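Local coordinates for protein Old Yellow Enzyme (Pichia, PDB 6AGZ) that probably reduces the carbon-carbon double bond of enone compounds asymmetrically, with a bound flavin mononucleotide as redox cofactor, at residues A[11-16]-A[334-339]; A[31-36]-A[237-242]; A[37-40]-A[44-47]; A[215-220]-A[263-268]. One frame throughout, in Å; residues are numbered along the deposited sequence.

Contact 1. Residues A[11-16]-A[334-339]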
loop_
_atom_site.group_PDB
_atom_site.type_symbol
_atom_site.label_atom_id
_atom_site.label_comp_id
_atom_site.label_asym_id
_atom_site.label_seq_id
_atom_site.Cartn_x
_atom_site.Cartn_y
_atom_site.Cartn_z
ATOM N N ASP A 11 11.872 2.745 31.079
ATOM C CA ASP A 11 10.514 3.238 31.280
ATOM C C ASP A 11 9.552 2.789 30.189
ATOM O O ASP A 11 8.335 2.876 30.384
ATOM C CB ASP A 11 10.519 4.768 31.334
ATOM C CG ASP A 11 10.960 5.308 32.655
ATOM O OD1 ASP A 11 10.140 5.822 33.371
ATOM O OD2 ASP A 11 12.124 5.222 32.978
ATOM N N THR A 12 10.056 2.314 29.057
ATOM C CA THR A 12 9.262 2.162 27.847
ATOM C C THR A 12 8.945 0.694 27.578
ATOM O O THR A 12 9.357 -0.211 28.309
ATOM C CB THR A 12 9.995 2.781 26.656
ATOM O OG1 THR A 12 11.156 1.998 26.350
ATOM C CG2 THR A 12 10.427 4.202 26.987
ATOM N N ASN A 13 8.188 0.471 26.498
ATOM C CA ASN A 13 7.895 -0.882 26.037
ATOM C C ASN A 13 9.148 -1.629 25.609
ATOM O O ASN A 13 9.110 -2.860 25.495
ATOM C CB ASN A 13 6.907 -0.843 24.870
ATOM C CG ASN A 13 5.466 -0.735 25.324
ATOM O OD1 ASN A 13 5.184 -0.593 26.513
ATOM N ND2 ASN A 13 4.541 -0.800 24.372
ATOM N N LEU A 14 10.253 -0.918 25.361
ATOM C CA LEU A 14 11.477 -1.576 24.916
ATOM C C LEU A 14 11.954 -2.620 25.917
ATOM O O LEU A 14 12.594 -3.604 25.529
ATOM C CB LEU A 14 12.575 -0.539 24.672
ATOM C CG LEU A 14 13.848 -1.085 24.020
ATOM C CD1 LEU A 14 13.556 -1.544 22.600
ATOM C CD2 LEU A 14 14.969 -0.059 24.039
ATOM N N PHE A 15 11.648 -2.434 27.200
ATOM C CA PHE A 15 11.995 -3.406 28.229
ATOM C C PHE A 15 10.750 -3.950 28.918
ATOM O O PHE A 15 10.762 -4.244 30.114
ATOM C CB PHE A 15 12.969 -2.805 29.237
ATOM C CG PHE A 15 14.340 -2.607 28.679
ATOM C CD1 PHE A 15 15.229 -3.667 28.606
ATOM C CD2 PHE A 15 14.733 -1.372 28.194
ATOM C CE1 PHE A 15 16.490 -3.493 28.078
ATOM C CE2 PHE A 15 15.992 -1.193 27.664
ATOM C CZ PHE A 15 16.872 -2.255 27.606
ATOM N N LYS A 16 9.675 -4.080 28.165
ATOM C CA LYS A 16 8.466 -4.770 28.583
ATOM C C LYS A 16 8.428 -6.138 27.923
ATOM O O LYS A 16 8.608 -6.229 26.699
ATOM C CB LYS A 16 7.224 -3.965 28.202
ATOM C CG LYS A 16 5.902 -4.571 28.658
ATOM C CD LYS A 16 4.720 -3.693 28.266
ATOM C CE LYS A 16 3.399 -4.323 28.685
ATOM N NZ LYS A 16 2.751 -5.065 27.563
ATOM N N ALA A 334 3.968 2.752 20.480
ATOM C CA ALA A 334 2.774 2.981 19.670
ATOM C C ALA A 334 1.760 1.858 19.843
ATOM O O ALA A 334 0.548 2.106 19.870
ATOM C CB ALA A 334 3.156 3.133 18.197
ATOM N N ASP A 335 2.231 0.620 19.958
ATOM C CA ASP A 335 1.349 -0.518 20.179
ATOM C C ASP A 335 2.078 -1.527 21.059
ATOM O O ASP A 335 3.122 -1.227 21.649
ATOM C CB ASP A 335 0.881 -1.122 18.846
ATOM C CG ASP A 335 2.031 -1.523 17.933
ATOM O OD1 ASP A 335 3.056 -2.041 18.425
ATOM O OD2 ASP A 335 1.900 -1.325 16.707
ATOM N N ASP A 336 1.520 -2.734 21.150
ATOM C CA ASP A 336 2.043 -3.785 22.011
ATOM C C ASP A 336 2.641 -4.945 21.219
ATOM O O ASP A 336 2.771 -6.051 21.753
ATOM C CB ASP A 336 0.939 -4.289 22.942
ATOM C CG ASP A 336 1.479 -4.863 24.235
ATOM O OD1 ASP A 336 2.473 -4.319 24.759
ATOM O OD2 ASP A 336 0.907 -5.858 24.727
ATOM N N ARG A 337 3.016 -4.716 19.956
ATOM C CA ARG A 337 3.521 -5.787 19.103
ATOM C C ARG A 337 4.776 -5.382 18.334
ATOM O O ARG A 337 5.107 -6.017 17.328
ATOM C CB ARG A 337 2.434 -6.260 18.129
ATOM C CG ARG A 337 1.711 -5.152 17.351
ATOM C CD ARG A 337 2.484 -4.714 16.109
ATOM N NE ARG A 337 1.720 -3.811 15.255
ATOM C CZ ARG A 337 1.262 -4.132 14.048
ATOM N NH1 ARG A 337 1.495 -5.337 13.546
ATOM N NH2 ARG A 337 0.577 -3.246 13.338
ATOM N N THR A 338 5.490 -4.354 18.783
ATOM C CA THR A 338 6.603 -3.791 18.032
ATOM C C THR A 338 7.926 -4.093 18.722
ATOM O O THR A 338 8.106 -3.771 19.902
ATOM C CB THR A 338 6.438 -2.279 17.859
ATOM O OG1 THR A 338 5.237 -2.010 17.127
ATOM C CG2 THR A 338 7.625 -1.700 17.104
ATOM N N LEU A 339 8.842 -4.708 17.982
ATOM C CA LEU A 339 10.224 -4.898 18.396
ATOM C C LEU A 339 11.103 -3.851 17.722
ATOM O O LEU A 339 10.816 -3.398 16.612
ATOM C CB LEU A 339 10.718 -6.301 18.033
ATOM C CG LEU A 339 9.875 -7.495 18.484
ATOM C CD1 LEU A 339 10.459 -8.792 17.946
ATOM C CD2 LEU A 339 9.771 -7.544 19.999
#
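Lys16 and Asp336 supply the ionic part of this surface contact. NZ of Lys16 lies 2.9 Å from OD1 of Asp336 in a salt bridge, on the syn side of that oxygen and 17° out of the carboxylate plane. The lysine runs straight until its last torsion (chi4 -97°), which turns the ammonium off the line of the chain, and the two side chains meet at about a right angle. The same OD1 pairs with Arg28, so two cations share one oxygen, probably favouring the ionised acid. A second salt bridge lies within 334-339, where OD2 of Asp335 meets NE of Arg337 at 2.9 Å from above the carboxylate plane.

Neutral hydrogen bonding is slighter across the segments: ND2 of Asn13 reaches the backbone O of Asp335 at 3.1 Å, but the bond is weak and badly bent, and this amide has its stronger partner in the carbonyl of Val332. Asp335 turns its own side chain inward on 334-339, where OD1 takes the N of Arg337 in an Asx turn.

In the fold, 334-339 carries the chain from helix 328-334 into strand 338-341, while Leu14 of the N-terminal segment rests on Leu328 of that helix and on Leu29 of strand 29-31.

Contact 2. Residues A[31-36]-A[237-242]. With FMN (flavin mononucleotide), chain C.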
loop_
_atom_site.group_PDB
_atom_site.type_symbol
_atom_site.label_atom_id
_atom_site.label_comp_id
_atom_site.label_asym_id
_atom_site.label_seq_id
_atom_site.Cartn_x
_atom_site.Cartn_y
_atom_site.Cartn_z
ATOM N N PHE A 31 18.830 -7.789 18.265
ATOM C CA PHE A 31 20.049 -7.730 17.473
ATOM C C PHE A 31 19.717 -8.247 16.078
ATOM O O PHE A 31 19.610 -9.464 15.877
ATOM C CB PHE A 31 21.162 -8.561 18.115
ATOM C CG PHE A 31 22.496 -8.438 17.426
ATOM C CD1 PHE A 31 22.772 -7.372 16.585
ATOM C CD2 PHE A 31 23.478 -9.398 17.623
ATOM C CE1 PHE A 31 23.998 -7.265 15.954
ATOM C CE2 PHE A 31 24.705 -9.295 16.997
ATOM C CZ PHE A 31 24.965 -8.228 16.161
ATOM N N PRO A 32 19.537 -7.364 15.101
ATOM C CA PRO A 32 19.152 -7.804 13.758
ATOM C C PRO A 32 20.274 -8.597 13.114
ATOM O O PRO A 32 21.416 -8.570 13.596
ATOM C CB PRO A 32 18.898 -6.482 13.010
ATOM C CG PRO A 32 18.825 -5.422 14.077
ATOM C CD PRO A 32 19.712 -5.906 15.172
ATOM N N PRO A 33 19.990 -9.328 12.036
ATOM C CA PRO A 33 21.060 -10.058 11.345
ATOM C C PRO A 33 22.144 -9.103 10.868
ATOM O O PRO A 33 21.864 -8.100 10.211
ATOM C CB PRO A 33 20.334 -10.727 10.171
ATOM C CG PRO A 33 19.070 -9.943 9.999
ATOM C CD PRO A 33 18.687 -9.512 11.377
ATOM N N THR A 34 23.391 -9.415 11.221
ATOM C CA THR A 34 24.523 -8.549 10.906
ATOM C C THR A 34 25.672 -9.413 10.403
ATOM O O THR A 34 26.301 -10.133 11.185
ATOM C CB THR A 34 24.947 -7.726 12.123
ATOM O OG1 THR A 34 23.803 -7.050 12.662
ATOM C CG2 THR A 34 25.994 -6.697 11.727
ATOM N N THR A 35 25.947 -9.329 9.106
ATOM C CA THR A 35 27.013 -10.112 8.495
ATOM C C THR A 35 28.375 -9.581 8.926
ATOM O O THR A 35 28.632 -8.375 8.861
ATOM C CB THR A 35 26.883 -10.066 6.972
ATOM O OG1 THR A 35 25.700 -10.770 6.569
ATOM C CG2 THR A 35 28.100 -10.689 6.308
ATOM N N ARG A 36 29.254 -10.487 9.363
ATOM C CA ARG A 36 30.580 -10.111 9.841
ATOM C C ARG A 36 31.723 -10.902 9.221
ATOM O O ARG A 36 32.871 -10.449 9.310
ATOM C CB ARG A 36 30.662 -10.253 11.370
ATOM C CG ARG A 36 29.606 -9.467 12.134
ATOM C CD ARG A 36 29.689 -7.977 11.839
ATOM N NE ARG A 36 31.018 -7.436 12.102
ATOM C CZ ARG A 36 31.455 -7.079 13.306
ATOM N NH1 ARG A 36 30.667 -7.209 14.365
ATOM N NH2 ARG A 36 32.680 -6.594 13.452
ATOM N N ALA A 237 9.945 -16.552 10.191
ATOM C CA ALA A 237 9.883 -15.109 10.023
ATOM C C ALA A 237 10.363 -14.767 8.618
ATOM O O ALA A 237 10.733 -15.646 7.836
ATOM C CB ALA A 237 10.714 -14.394 11.090
ATOM N N VAL A 238 10.362 -13.472 8.304
ATOM C CA VAL A 238 10.774 -12.996 6.988
ATOM C C VAL A 238 11.169 -11.534 7.124
ATOM O O VAL A 238 10.649 -10.814 7.981
ATOM C CB VAL A 238 9.647 -13.198 5.941
ATOM C CG1 VAL A 238 8.438 -12.335 6.279
ATOM C CG2 VAL A 238 10.149 -12.912 4.531
ATOM N N ARG A 239 12.106 -11.097 6.285
ATOM C CA ARG A 239 12.502 -9.696 6.239
ATOM C C ARG A 239 12.244 -9.126 4.852
ATOM O O ARG A 239 12.527 -9.775 3.839
ATOM C CB ARG A 239 13.974 -9.505 6.611
ATOM C CG ARG A 239 14.360 -8.040 6.738
ATOM C CD ARG A 239 15.724 -7.853 7.368
ATOM N NE ARG A 239 15.704 -6.774 8.349
ATOM C CZ ARG A 239 16.789 -6.225 8.883
ATOM N NH1 ARG A 239 17.993 -6.648 8.523
ATOM N NH2 ARG A 239 16.672 -5.249 9.770
ATOM N N LEU A 240 11.705 -7.908 4.817
ATOM C CA LEU A 240 11.387 -7.212 3.579
ATOM C C LEU A 240 11.931 -5.791 3.639
ATOM O O LEU A 240 11.994 -5.178 4.709
ATOM C CB LEU A 240 9.871 -7.178 3.329
ATOM C CG LEU A 240 9.149 -8.528 3.307
ATOM C CD1 LEU A 240 7.646 -8.336 3.447
ATOM C CD2 LEU A 240 9.474 -9.291 2.032
ATOM N N SER A 241 12.325 -5.272 2.478
ATOM C CA SER A 241 12.855 -3.912 2.357
ATOM C C SER A 241 12.237 -3.251 1.135
ATOM O O SER A 241 12.887 -3.092 0.094
ATOM C CB SER A 241 14.383 -3.921 2.262
ATOM O OG SER A 241 14.813 -4.578 1.082
ATOM N N PRO A 242 10.969 -2.842 1.228
ATOM C CA PRO A 242 10.272 -2.327 0.036
ATOM C C PRO A 242 10.914 -1.094 -0.578
ATOM O O PRO A 242 10.873 -0.937 -1.805
ATOM C CB PRO A 242 8.863 -2.020 0.563
ATOM C CG PRO A 242 8.722 -2.852 1.799
ATOM C CD PRO A 242 10.088 -2.891 2.406
HETATM N N1 FMN C . 20.562 -7.179 7.308
HETATM C C2 FMN C . 20.126 -8.441 6.952
HETATM O O2 FMN C . 18.927 -8.650 6.772
HETATM N N3 FMN C . 21.031 -9.471 6.795
HETATM C C4 FMN C . 22.375 -9.240 6.995
HETATM O O4 FMN C . 23.189 -10.152 6.858
HETATM C C4A FMN C . 22.814 -7.972 7.353
HETATM N N5 FMN C . 24.157 -7.745 7.551
HETATM C C5A FMN C . 24.600 -6.491 7.910
HETATM C C6 FMN C . 25.957 -6.271 8.108
HETATM C C7 FMN C . 26.413 -5.010 8.468
HETATM C C7M FMN C . 27.877 -4.775 8.685
HETATM C C8 FMN C . 25.512 -3.966 8.629
HETATM C C8M FMN C . 26.003 -2.603 9.018
HETATM C C9 FMN C . 24.156 -4.186 8.428
HETATM C C9A FMN C . 23.694 -5.450 8.070
HETATM N N10 FMN C . 22.343 -5.674 7.868
HETATM C C10 FMN C . 21.905 -6.936 7.509
HETATM C "C1'" FMN C . 21.357 -4.556 8.050
HETATM C "C2'" FMN C . 21.007 -4.486 9.540
HETATM O "O2'" FMN C . 20.396 -5.696 9.930
HETATM C "C3'" FMN C . 20.102 -3.308 9.894
HETATM O "O3'" FMN C . 18.855 -3.446 9.251
HETATM C "C4'" FMN C . 20.749 -1.982 9.506
HETATM O "O4'" FMN C . 22.086 -1.959 9.952
HETATM C "C5'" FMN C . 20.014 -0.794 10.114
HETATM O "O5'" FMN C . 19.931 -0.956 11.512
HETATM P P FMN C . 20.805 -0.018 12.487
HETATM O O1P FMN C . 20.558 1.429 12.130
HETATM O O2P FMN C . 20.403 -0.257 13.923
HETATM O O3P FMN C . 22.266 -0.352 12.310
#
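Pro33 and Arg239 approach each other with the proline ring set across one face of the guanidinium: Pro33 CD lies over that face, and Pro33 CG is 3.8 Å from NH1 of Arg239. Pro32 comes in obliquely, its CB 4.1 Å from Arg239 NH2. No hydrogen bond joins the two segments directly; the flavin mononucleotide between them does the joining.

Arg239 leaves its strand extended and bends at chi3 (-137°), which brings the guanidinium edge to the flavin, with N1 in its plane. NH1 uses its two N-H groups on two acceptors, FMN O2 at 2.8 Å and the ribityl O2' at 2.9 Å, the second bond nearly straight at 170°. NH2 adds a weak bond to O3'. This positive charge beside N1 and O2 would probably help to steady negative charge on the reduced flavin. A leucine in place of Arg239 would probably leave O2 and O2' without these donors and the N1 edge without its neighbouring charge.

Segment 31-36 runs over a face of the isoalloxazine. Thr34 CA stands 3.5 Å from FMN N5, the carbonyl O of Pro33 accepts from O2' at 2.8 Å, and OG1 of Thr35 donates to FMN O4 at 2.6 Å.

Strands 29-31 and 236-240 belong to the eight-stranded parallel barrel, and both segments extend toward its C-terminal mouth, the usual place of the cofactor site in TIM-barrel flavoproteins of the Old Yellow Enzyme family.

Contact 3. Residues A[37-40]-A[44-47]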
loop_
_atom_site.group_PDB
_atom_site.type_symbol
_atom_site.label_atom_id
_atom_site.label_comp_id
_atom_site.label_asym_id
_atom_site.label_seq_id
_atom_site.Cartn_x
_atom_site.Cartn_y
_atom_site.Cartn_z
ATOM N N PHE A 37 31.461 -12.063 8.613
ATOM C CA PHE A 37 32.482 -12.862 7.928
ATOM C C PHE A 37 33.580 -13.323 8.888
ATOM O O PHE A 37 34.775 -13.195 8.611
ATOM C CB PHE A 37 33.082 -12.095 6.746
ATOM C CG PHE A 37 32.101 -11.808 5.649
ATOM C CD1 PHE A 37 31.221 -12.785 5.214
ATOM C CD2 PHE A 37 32.055 -10.557 5.056
ATOM C CE1 PHE A 37 30.317 -12.522 4.203
ATOM C CE2 PHE A 37 31.152 -10.287 4.045
ATOM C CZ PHE A 37 30.283 -11.270 3.616
ATOM N N ARG A 38 33.165 -13.873 10.029
ATOM C CA ARG A 38 34.091 -14.456 10.992
ATOM C C ARG A 38 33.968 -15.975 11.062
ATOM O O ARG A 38 34.371 -16.583 12.059
ATOM C CB ARG A 38 33.893 -13.838 12.376
ATOM C CG ARG A 38 34.862 -12.705 12.698
ATOM C CD ARG A 38 34.584 -11.464 11.863
ATOM N NE ARG A 38 35.385 -10.322 12.297
ATOM C CZ ARG A 38 35.171 -9.067 11.909
ATOM N NH1 ARG A 38 34.175 -8.788 11.080
ATOM N NH2 ARG A 38 35.951 -8.091 12.353
ATOM N N ASN A 39 33.413 -16.596 10.026
ATOM C CA ASN A 39 33.419 -18.042 9.894
ATOM C C ASN A 39 34.720 -18.491 9.236
ATOM O O ASN A 39 35.490 -17.686 8.709
ATOM C CB ASN A 39 32.220 -18.519 9.072
ATOM C CG ASN A 39 30.894 -18.056 9.640
ATOM O OD1 ASN A 39 30.216 -18.800 10.348
ATOM N ND2 ASN A 39 30.514 -16.822 9.326
ATOM N N THR A 40 34.961 -19.798 9.267
ATOM C CA THR A 40 36.117 -20.339 8.573
ATOM C C THR A 40 35.911 -20.247 7.063
ATOM O O THR A 40 34.817 -19.951 6.571
ATOM C CB THR A 40 36.364 -21.791 8.979
ATOM O OG1 THR A 40 35.249 -22.597 8.578
ATOM C CG2 THR A 40 36.545 -21.901 10.485
ATOM N N VAL A 44 32.297 -22.546 8.576
ATOM C CA VAL A 44 31.999 -23.126 9.880
ATOM C C VAL A 44 32.101 -22.033 10.935
ATOM O O VAL A 44 33.034 -21.221 10.915
ATOM C CB VAL A 44 32.950 -24.296 10.206
ATOM C CG1 VAL A 44 32.592 -24.926 11.544
ATOM C CG2 VAL A 44 32.914 -25.336 9.094
ATOM N N ALA A 45 31.139 -22.011 11.855
ATOM C CA ALA A 45 31.145 -21.024 12.925
ATOM C C ALA A 45 32.341 -21.242 13.846
ATOM O O ALA A 45 32.796 -22.370 14.055
ATOM C CB ALA A 45 29.844 -21.091 13.725
ATOM N N THR A 46 32.845 -20.148 14.406
ATOM C CA THR A 46 34.090 -20.160 15.156
ATOM C C THR A 46 33.859 -19.837 16.627
ATOM O O THR A 46 32.799 -19.343 17.025
ATOM C CB THR A 46 35.094 -19.165 14.564
ATOM O OG1 THR A 46 34.510 -17.857 14.527
ATOM C CG2 THR A 46 35.485 -19.580 13.153
ATOM N N ASP A 47 34.882 -20.134 17.434
ATOM C CA ASP A 47 34.848 -19.784 18.852
ATOM C C ASP A 47 34.684 -18.282 19.042
ATOM O O ASP A 47 34.030 -17.833 19.995
ATOM C CB ASP A 47 36.124 -20.280 19.535
ATOM C CG ASP A 47 37.385 -19.834 18.811
ATOM O OD1 ASP A 47 37.274 -19.314 17.681
ATOM O OD2 ASP A 47 38.489 -20.013 19.367
#
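The loop that leads from strand 29-31 to helix 47-57, the first beta-to-alpha connection of the barrel, doubles back on itself where Thr40 grips Val44. Two hydrogen bonds close the turn. The backbone N of Thr40 gives a nearly straight bond (167°) to the O of Val44 at 2.9 Å, and the N of Val44 donates in return to the hydroxyl OG1 of Thr40 at 3.0 Å. With chi1 at 63°, Thr40 holds OG1 between its own backbone N and carbonyl carbon, facing the Val44 amide, and CB of Val44 packs beside the hydroxyl at 3.3 Å. Substituting a valine for Thr40 would probably leave the Val44 N without its acceptor and one end of the turn free to shift.

Thr46 occupies the N-cap position of helix 47-57. Its OG1 donates to the backbone O of Arg38 at 2.8 Å, nearly along the C=O axis, and also receives a weak bond from the N of Met49, so one hydroxyl ties the helix start to the outgoing limb of the loop. The side chains of Thr40 and Thr46 pass in opposite directions, with their methyls touching, CG2 to CG2 at 3.7 Å.

Asn39 lays its OD1 3.5 Å from CA of Ala45, while its ND2 is taken by Glu67. Behind the turn, Val44 and Ala45 rest on helix 87-102. The side chain of Arg38 leads the other way, to the carbonyls of Ser375 and Arg369.

Contact 4. Residues A[215-220]-A[263-268]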
loop_
_atom_site.group_PDB
_atom_site.type_symbol
_atom_site.label_atom_id
_atom_site.label_comp_id
_atom_site.label_asym_id
_atom_site.label_seq_id
_atom_site.Cartn_x
_atom_site.Cartn_y
_atom_site.Cartn_z
ATOM N N ASN A 215 2.854 -13.321 -9.298
ATOM C CA ASN A 215 3.912 -14.184 -9.812
ATOM C C ASN A 215 5.270 -13.816 -9.229
ATOM O O ASN A 215 6.076 -14.701 -8.918
ATOM C CB ASN A 215 3.944 -14.116 -11.337
ATOM C CG ASN A 215 2.764 -14.819 -11.975
ATOM O OD1 ASN A 215 1.856 -15.282 -11.283
ATOM N ND2 ASN A 215 2.768 -14.901 -13.300
ATOM N N ARG A 216 5.551 -12.519 -9.083
ATOM C CA ARG A 216 6.841 -12.106 -8.539
ATOM C C ARG A 216 6.978 -12.472 -7.068
ATOM O O ARG A 216 8.088 -12.745 -6.599
ATOM C CB ARG A 216 7.044 -10.602 -8.732
ATOM C CG ARG A 216 7.413 -10.207 -10.152
ATOM C CD ARG A 216 7.719 -8.721 -10.250
ATOM N NE ARG A 216 6.544 -7.901 -9.979
ATOM C CZ ARG A 216 5.699 -7.479 -10.915
ATOM N NH1 ARG A 216 4.654 -6.734 -10.581
ATOM N NH2 ARG A 216 5.902 -7.801 -12.184
ATOM N N ALA A 217 5.873 -12.486 -6.328
ATOM C CA ALA A 217 5.879 -12.875 -4.926
ATOM C C ALA A 217 5.732 -14.376 -4.729
ATOM O O ALA A 217 5.758 -14.840 -3.583
ATOM C CB ALA A 217 4.757 -12.152 -4.173
ATOM N N ARG A 218 5.590 -15.142 -5.813
ATOM C CA ARG A 218 5.220 -16.548 -5.690
ATOM C C ARG A 218 6.317 -17.362 -5.013
ATOM O O ARG A 218 6.036 -18.174 -4.126
ATOM C CB ARG A 218 4.891 -17.131 -7.064
ATOM C CG ARG A 218 4.402 -18.567 -7.004
ATOM C CD ARG A 218 3.892 -19.043 -8.352
ATOM N NE ARG A 218 3.015 -18.060 -8.980
ATOM C CZ ARG A 218 1.738 -17.882 -8.659
ATOM N NH1 ARG A 218 1.180 -18.620 -7.709
ATOM N NH2 ARG A 218 1.018 -16.963 -9.288
ATOM N N LEU A 219 7.573 -17.171 -5.424
ATOM C CA LEU A 219 8.658 -17.971 -4.861
ATOM C C LEU A 219 8.765 -17.764 -3.356
ATOM O O LEU A 219 8.879 -18.731 -2.591
ATOM C CB LEU A 219 9.982 -17.632 -5.552
ATOM C CG LEU A 219 11.120 -18.648 -5.382
ATOM C CD1 LEU A 219 12.090 -18.567 -6.544
ATOM C CD2 LEU A 219 11.873 -18.461 -4.076
ATOM N N LEU A 220 8.735 -16.505 -2.913
ATOM C CA LEU A 220 8.792 -16.217 -1.484
ATOM C C LEU A 220 7.674 -16.929 -0.736
ATOM O O LEU A 220 7.918 -17.599 0.274
ATOM C CB LEU A 220 8.720 -14.709 -1.243
ATOM C CG LEU A 220 8.559 -14.304 0.225
ATOM C CD1 LEU A 220 9.783 -14.706 1.037
ATOM C CD2 LEU A 220 8.288 -12.812 0.357
ATOM N N GLY A 263 2.754 -4.703 -0.511
ATOM C CA GLY A 263 1.430 -4.698 0.088
ATOM C C GLY A 263 0.708 -6.014 -0.122
ATOM O O GLY A 263 0.057 -6.534 0.790
ATOM N N TYR A 264 0.827 -6.580 -1.327
ATOM C CA TYR A 264 0.252 -7.896 -1.586
ATOM C C TYR A 264 0.960 -8.975 -0.780
ATOM O O TYR A 264 0.309 -9.885 -0.253
ATOM C CB TYR A 264 0.311 -8.217 -3.079
ATOM C CG TYR A 264 0.070 -9.679 -3.398
ATOM C CD1 TYR A 264 -1.220 -10.188 -3.490
ATOM C CD2 TYR A 264 1.132 -10.550 -3.609
ATOM C CE1 TYR A 264 -1.444 -11.522 -3.779
ATOM C CE2 TYR A 264 0.918 -11.883 -3.896
ATOM C CZ TYR A 264 -0.370 -12.365 -3.982
ATOM O OH TYR A 264 -0.582 -13.693 -4.269
ATOM N N ILE A 265 2.291 -8.906 -0.685
ATOM C CA ILE A 265 3.016 -9.897 0.113
ATOM C C ILE A 265 2.524 -9.882 1.557
ATOM O O ILE A 265 2.182 -10.928 2.131
ATOM C CB ILE A 265 4.533 -9.652 0.029
ATOM C CG1 ILE A 265 5.029 -9.905 -1.395
ATOM C CG2 ILE A 265 5.272 -10.539 1.021
ATOM C CD1 ILE A 265 6.492 -9.591 -1.601
ATOM N N LEU A 266 2.471 -8.692 2.162
ATOM C CA LEU A 266 1.990 -8.570 3.535
ATOM C C LEU A 266 0.552 -9.053 3.664
ATOM O O LEU A 266 0.194 -9.700 4.657
ATOM C CB LEU A 266 2.104 -7.121 4.004
ATOM C CG LEU A 266 3.511 -6.581 4.248
ATOM C CD1 LEU A 266 3.438 -5.106 4.565
ATOM C CD2 LEU A 266 4.184 -7.339 5.380
ATOM N N SER A 267 -0.289 -8.740 2.675
ATOM C CA SER A 267 -1.669 -9.213 2.703
ATOM C C SER A 267 -1.731 -10.734 2.714
ATOM O O SER A 267 -2.573 -11.324 3.402
ATOM C CB SER A 267 -2.441 -8.652 1.508
ATOM O OG SER A 267 -3.786 -9.098 1.517
ATOM N N GLU A 268 -0.843 -11.388 1.961
ATOM C CA GLU A 268 -0.843 -12.847 1.921
ATOM C C GLU A 268 -0.354 -13.438 3.237
ATOM O O GLU A 268 -0.909 -14.434 3.720
ATOM C CB GLU A 268 0.013 -13.335 0.755
ATOM C CG GLU A 268 -0.683 -13.222 -0.587
ATOM C CD GLU A 268 -1.871 -14.155 -0.693
ATOM O OE1 GLU A 268 -1.657 -15.382 -0.765
ATOM O OE2 GLU A 268 -3.021 -13.664 -0.688
#
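The ring of Tyr264 meets Ala217 edge-on: CB of Ala217 lies near the ring plane, 3.9 Å from CE2 of Tyr264. On one face of the same ring sits CG of Glu268, one turn along its own helix, 3.5 Å above the plane and offset toward the rim. Ile213 of the second subunit also packs against the tyrosine. The guanidinium of Arg218 is held flat at its edge, where NH2 gives a nearly straight bond (169°) to OD1 of Asn215 at 2.7 Å, while its NE bonds to the carbonyl of Lys208; this pair braces segment 215-220 internally.

The helices concerned flank strand 236-240 in sequence, 218-231 before it and 258-274 after it, and they lie on the outer wall of the TIM barrel in the usual alternation of strand and helix. Leu220 and Ile265 both reach inward to Leu240 of that strand.

Between the helices the contact is wholly apolar. Ile265 sends out two branches: CG1, beside its backbone N, touches CB of Ala217 at 3.6 Å, and CG2, anti to that N (CG1 at chi1 -66°), reaches CD2 of Leu220 at 3.8 Å. Leu220 crosses Ile265 at about a right angle. The methyl of Ala217 touches both the Tyr264 edge and the Ile265 branch. Farther along helix 258-274, OG of Ser267 bonds to the N of His257 of the second subunit.

In the fold
Contact 1 is the surface member of the set, charged and solvent-facing, its centre about 22 Å from the centre of the chain; contact 2 lies at the core, and contacts 3 and 4 are buried farther out. Contacts 1 and 2 both reach the barrel sheet, one where strand 338-341 begins and the other at the flavin end. Segment 31-36 of contact 2 runs straight on into 37-40 of contact 3, from cofactor grip to a hydroxyl-and-backbone turn. Contacts 2 and 4 touch: Leu240 and Val238 of the strand whose Arg239 faces the flavin pack outward on Leu220, Ile265 and Leu266. One strand thus presents polar chemistry inside and apolar chemistry outside.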